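Local structure of hypothetical protein TT1426 (Thermus thermophilus, 1WD5) at residues A24-G29 against G46-V51; V51-K56 against E107-V112. The protein is predicted to be a type I phosphoribosyltransferase, and so probably transfers glycosyl (phosphoribosyl) groups, though its own reaction is not established. All blocks are in the same frame, centred on the assembly; numbering follows the deposited sequence.

Contact 1: A24-G29 against G46-V51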
# COMPACT_ATOMS: atom_id res chain seq x y z
N ALA A 24 14.63 6.63 9.91
CA ALA A 24 14.81 6.81 8.47
C ALA A 24 13.99 5.74 7.75
O ALA A 24 14.53 4.91 7.02
CB ALA A 24 16.28 6.68 8.11
N PRO A 25 12.67 5.75 7.96
CA PRO A 25 11.78 4.77 7.34
C PRO A 25 11.61 4.88 5.83
O PRO A 25 11.77 5.96 5.25
CB PRO A 25 10.47 5.01 8.07
CG PRO A 25 10.48 6.49 8.25
CD PRO A 25 11.90 6.76 8.71
N VAL A 26 11.32 3.75 5.20
CA VAL A 26 11.05 3.72 3.77
C VAL A 26 9.53 3.79 3.78
O VAL A 26 8.87 2.89 4.30
CB VAL A 26 11.49 2.39 3.13
CG1 VAL A 26 11.11 2.36 1.66
CG2 VAL A 26 12.99 2.21 3.28
N VAL A 27 8.98 4.87 3.24
CA VAL A 27 7.53 5.05 3.20
C VAL A 27 7.01 4.62 1.83
O VAL A 27 7.29 5.26 0.82
CB VAL A 27 7.16 6.53 3.45
CG1 VAL A 27 5.65 6.69 3.56
CG2 VAL A 27 7.84 7.01 4.72
N LEU A 28 6.24 3.53 1.81
CA LEU A 28 5.69 2.99 0.58
C LEU A 28 4.24 3.39 0.39
O LEU A 28 3.39 3.10 1.23
CB LEU A 28 5.79 1.47 0.58
CG LEU A 28 7.20 0.88 0.76
CD1 LEU A 28 7.13 -0.64 0.68
CD2 LEU A 28 8.13 1.43 -0.32
N GLY A 29 3.95 4.06 -0.73
CA GLY A 29 2.59 4.47 -0.99
C GLY A 29 1.92 3.62 -2.06
O GLY A 29 2.55 3.26 -3.06
N GLY A 46 11.49 12.61 7.47
CA GLY A 46 12.87 12.52 7.05
C GLY A 46 13.17 11.14 6.51
O GLY A 46 14.28 10.62 6.65
N GLY A 47 12.16 10.52 5.90
CA GLY A 47 12.33 9.19 5.34
C GLY A 47 12.52 9.21 3.84
O GLY A 47 12.80 10.26 3.24
N GLU A 48 12.35 8.04 3.22
CA GLU A 48 12.51 7.88 1.78
C GLU A 48 11.21 7.39 1.14
O GLU A 48 10.63 6.40 1.58
CB GLU A 48 13.65 6.90 1.51
CG GLU A 48 13.78 6.45 0.07
CD GLU A 48 15.07 5.69 -0.18
OE1 GLU A 48 15.47 4.89 0.69
OE2 GLU A 48 15.68 5.89 -1.26
N LEU A 49 10.77 8.07 0.09
CA LEU A 49 9.53 7.71 -0.59
C LEU A 49 9.70 6.77 -1.78
O LEU A 49 10.63 6.91 -2.57
CB LEU A 49 8.80 8.98 -1.04
CG LEU A 49 7.47 8.91 -1.80
CD1 LEU A 49 7.70 8.52 -3.24
CD2 LEU A 49 6.53 7.93 -1.11
N ASP A 50 8.80 5.81 -1.88
CA ASP A 50 8.80 4.87 -3.00
C ASP A 50 7.38 4.35 -3.13
O ASP A 50 6.51 4.64 -2.30
CB ASP A 50 9.78 3.71 -2.78
CG ASP A 50 10.02 2.90 -4.05
OD1 ASP A 50 9.55 3.32 -5.13
OD2 ASP A 50 10.67 1.84 -3.98
N VAL A 51 7.14 3.59 -4.19
CA VAL A 51 5.82 3.04 -4.42
C VAL A 51 5.86 1.53 -4.22
O VAL A 51 6.90 0.90 -4.45
CB VAL A 51 5.36 3.36 -5.85
CG1 VAL A 51 6.34 2.75 -6.85
CG2 VAL A 51 3.97 2.82 -6.09
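The carbonyl oxygen of Glu48 takes the shortest polar bond of this pairing, 2.8 Å from the backbone N of Val27, with the donor tilted 21° from the carbonyl plane. It is one of four bonds between neighbouring parallel strands. The N of Glu48 reaches Pro25 O, the N of Asp50 reaches Val27 O at 3.1 Å, and Gly29 N closes the series on Asp50 O. Pro25, which has no N-H, serves here purely as an acceptor. Gly47 suits the entrance to the strand because its CA lies 3.3 Å from Pro25 O, where a CB would collide. The strands belong to the right-handed beta-alpha-beta crossover of a Rossmann-like sheet, the architecture of type I phosphoribosyltransferases, and helix 33-45 forms the connection. On the face turned to that helix, Val27 and Leu49 pack on Ala38 and Ala42, small residues that let helix and sheet come close. Leu49 carries its CG anti to the backbone N (chi1 179°), and chi2 near -76° turns CD2 to within 3.4 Å of Val27 O. On the other face Leu28 and Asp50 run alongside each other, with Leu28 CD2 3.7 Å from Asp50 CB. The aspartate thus offers its methylene to the leucine, while its buried carboxylate is met by Arg110 in a salt bridge and by the backbone N of Ala116. Glu48, less deeply buried, pairs with Arg113 and Arg121.

Contact 2: V51-K56 against E107-V112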
# COMPACT_ATOMS: atom_id res chain seq x y z
N VAL A 51 7.14 3.59 -4.19
CA VAL A 51 5.82 3.04 -4.42
C VAL A 51 5.86 1.53 -4.22
O VAL A 51 6.90 0.90 -4.45
CB VAL A 51 5.36 3.36 -5.85
CG1 VAL A 51 6.34 2.75 -6.85
CG2 VAL A 51 3.97 2.82 -6.09
N VAL A 52 4.75 0.96 -3.78
CA VAL A 52 4.68 -0.48 -3.62
C VAL A 52 3.83 -0.94 -4.78
O VAL A 52 2.72 -0.43 -4.99
CB VAL A 52 4.04 -0.89 -2.26
CG1 VAL A 52 2.67 -0.27 -2.09
CG2 VAL A 52 3.96 -2.41 -2.17
N LEU A 53 4.36 -1.87 -5.56
CA LEU A 53 3.70 -2.38 -6.75
C LEU A 53 3.36 -3.86 -6.60
O LEU A 53 4.24 -4.72 -6.72
CB LEU A 53 4.61 -2.15 -7.96
CG LEU A 53 4.88 -0.66 -8.23
CD1 LEU A 53 6.13 -0.47 -9.07
CD2 LEU A 53 3.66 -0.06 -8.93
N VAL A 54 2.09 -4.14 -6.36
CA VAL A 54 1.62 -5.50 -6.15
C VAL A 54 0.19 -5.69 -6.66
O VAL A 54 -0.51 -4.72 -6.95
CB VAL A 54 1.62 -5.83 -4.64
CG1 VAL A 54 3.00 -5.60 -4.05
CG2 VAL A 54 0.61 -4.95 -3.93
N ARG A 55 -0.23 -6.95 -6.75
CA ARG A 55 -1.57 -7.32 -7.19
C ARG A 55 -2.07 -8.48 -6.34
O ARG A 55 -1.31 -9.36 -5.94
CB ARG A 55 -1.58 -7.76 -8.66
CG ARG A 55 -1.37 -6.63 -9.67
CD ARG A 55 -2.57 -5.70 -9.73
NE ARG A 55 -3.78 -6.41 -10.16
CZ ARG A 55 -5.00 -5.88 -10.12
NH1 ARG A 55 -5.18 -4.65 -9.67
NH2 ARG A 55 -6.04 -6.60 -10.51
N LYS A 56 -3.37 -8.47 -6.06
CA LYS A 56 -3.97 -9.54 -5.29
C LYS A 56 -4.27 -10.71 -6.23
O LYS A 56 -4.63 -10.50 -7.39
CB LYS A 56 -5.26 -9.05 -4.65
CG LYS A 56 -6.05 -10.12 -3.91
CD LYS A 56 -7.44 -10.25 -4.50
CE LYS A 56 -8.18 -8.91 -4.47
NZ LYS A 56 -9.26 -8.88 -5.48
N GLU A 107 7.05 -0.71 -15.07
CA GLU A 107 8.18 -0.33 -15.92
C GLU A 107 8.34 1.18 -15.99
O GLU A 107 9.45 1.69 -15.88
CB GLU A 107 8.02 -0.89 -17.34
CG GLU A 107 7.89 -2.41 -17.42
CD GLU A 107 8.00 -2.95 -18.85
OE1 GLU A 107 7.56 -2.25 -19.79
OE2 GLU A 107 8.52 -4.07 -19.03
N ARG A 108 7.23 1.90 -16.17
CA ARG A 108 7.34 3.35 -16.27
C ARG A 108 7.71 4.01 -14.95
O ARG A 108 8.45 4.99 -14.93
CB ARG A 108 6.07 3.98 -16.84
CG ARG A 108 4.77 3.60 -16.18
CD ARG A 108 3.60 3.89 -17.14
NE ARG A 108 2.33 3.37 -16.65
CZ ARG A 108 1.26 3.15 -17.41
NH1 ARG A 108 1.30 3.41 -18.71
NH2 ARG A 108 0.15 2.67 -16.86
N TYR A 109 7.22 3.48 -13.83
CA TYR A 109 7.56 4.06 -12.53
C TYR A 109 9.04 3.79 -12.23
O TYR A 109 9.76 4.67 -11.75
CB TYR A 109 6.71 3.46 -11.41
CG TYR A 109 5.25 3.90 -11.37
CD1 TYR A 109 4.39 3.38 -10.40
CD2 TYR A 109 4.74 4.83 -12.27
CE1 TYR A 109 3.06 3.77 -10.33
CE2 TYR A 109 3.40 5.23 -12.21
CZ TYR A 109 2.57 4.70 -11.23
OH TYR A 109 1.25 5.08 -11.14
N ARG A 110 9.50 2.58 -12.52
CA ARG A 110 10.89 2.22 -12.25
C ARG A 110 11.87 2.94 -13.15
O ARG A 110 13.06 3.03 -12.83
CB ARG A 110 11.09 0.70 -12.35
CG ARG A 110 10.41 -0.07 -11.22
CD ARG A 110 10.84 0.47 -9.86
NE ARG A 110 10.05 -0.05 -8.74
CZ ARG A 110 9.83 0.63 -7.62
NH1 ARG A 110 10.32 1.85 -7.49
NH2 ARG A 110 9.11 0.10 -6.63
N ARG A 111 11.39 3.47 -14.27
CA ARG A 111 12.26 4.20 -15.17
C ARG A 111 12.64 5.55 -14.55
O ARG A 111 13.73 6.07 -14.81
CB ARG A 111 11.57 4.42 -16.51
CG ARG A 111 12.42 5.14 -17.55
CD ARG A 111 11.86 4.89 -18.93
NE ARG A 111 11.89 3.46 -19.23
CZ ARG A 111 10.87 2.79 -19.77
NH1 ARG A 111 9.74 3.41 -20.07
NH2 ARG A 111 10.99 1.48 -20.00
N VAL A 112 11.76 6.11 -13.72
CA VAL A 112 12.03 7.40 -13.08
C VAL A 112 12.54 7.28 -11.64
O VAL A 112 13.12 8.23 -11.12
CB VAL A 112 10.78 8.31 -13.09
CG1 VAL A 112 10.34 8.57 -14.51
CG2 VAL A 112 9.65 7.67 -12.30
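The guanidinium of Arg110 receives Val51 O at its edge, near its own plane, whereas Leu53 CD1 comes to it obliquely, 3.9 Å from NH2 of Arg110. The ring of Tyr109 is likewise met obliquely, by Leu53 CD2, 3.8 Å from Tyr109 CD1, and by Val51 CG1, 4.1 Å from the same ring carbon. Leu53 therefore divides its two methyls between the flat groups, a task its branched end suits. Val51 touches both groups with one methyl, CG1, which is set between the backbone N and carbonyl carbon (chi1 60°) and lies 3.8 Å from Arg110 NH2. The bond from NH2 to Val51 O is weak, 3.2 Å long and bent to 130° at the hydrogen. A bend at chi2 (-53°) turns the end of the arginine toward Val51 and Leu53, where NE pairs with Glu72 and NH1 with Asp50 and the carbonyl of Arg113. The contact joins the last turns of the long helix 88-112 to strand 48-59, and Tyr109 also packs on helix 196-204, its OH bonded to Asp196. A leucine in place of Arg110 would probably leave the carboxylates of Asp50 and Glu72 without this shared cation and Val51 O without its weak donor. With two acidic partners, the guanidinium probably balances negative charge at a site only partly open to solvent, while its flat carbon-nitrogen frame still packs against aliphatic methyls.

How the contacts relate
Contacts 1 and 2 share Val51, the last bridged residue of contact 1 and the first residue of contact 2, where Val51 and Leu53 turn their side chains to helix 88-112. Their centres lie about 14 Å apart. The chief bridge is a salt bridge of 2.9 Å between Asp50 OD1 and Arg110 NH1, through which a sheet residue of contact 1 holds the arginine of contact 2. Beyond it, Leu28 CB packs 4.1 Å from Val52 CB, and a probable hydrogen bond runs from Val52 N to Gly29 O. Contact 1 is thus bonding within the sheet, while contact 2 sets a helix against the same strand, and the salt bridge ties that helix to the parallel pair.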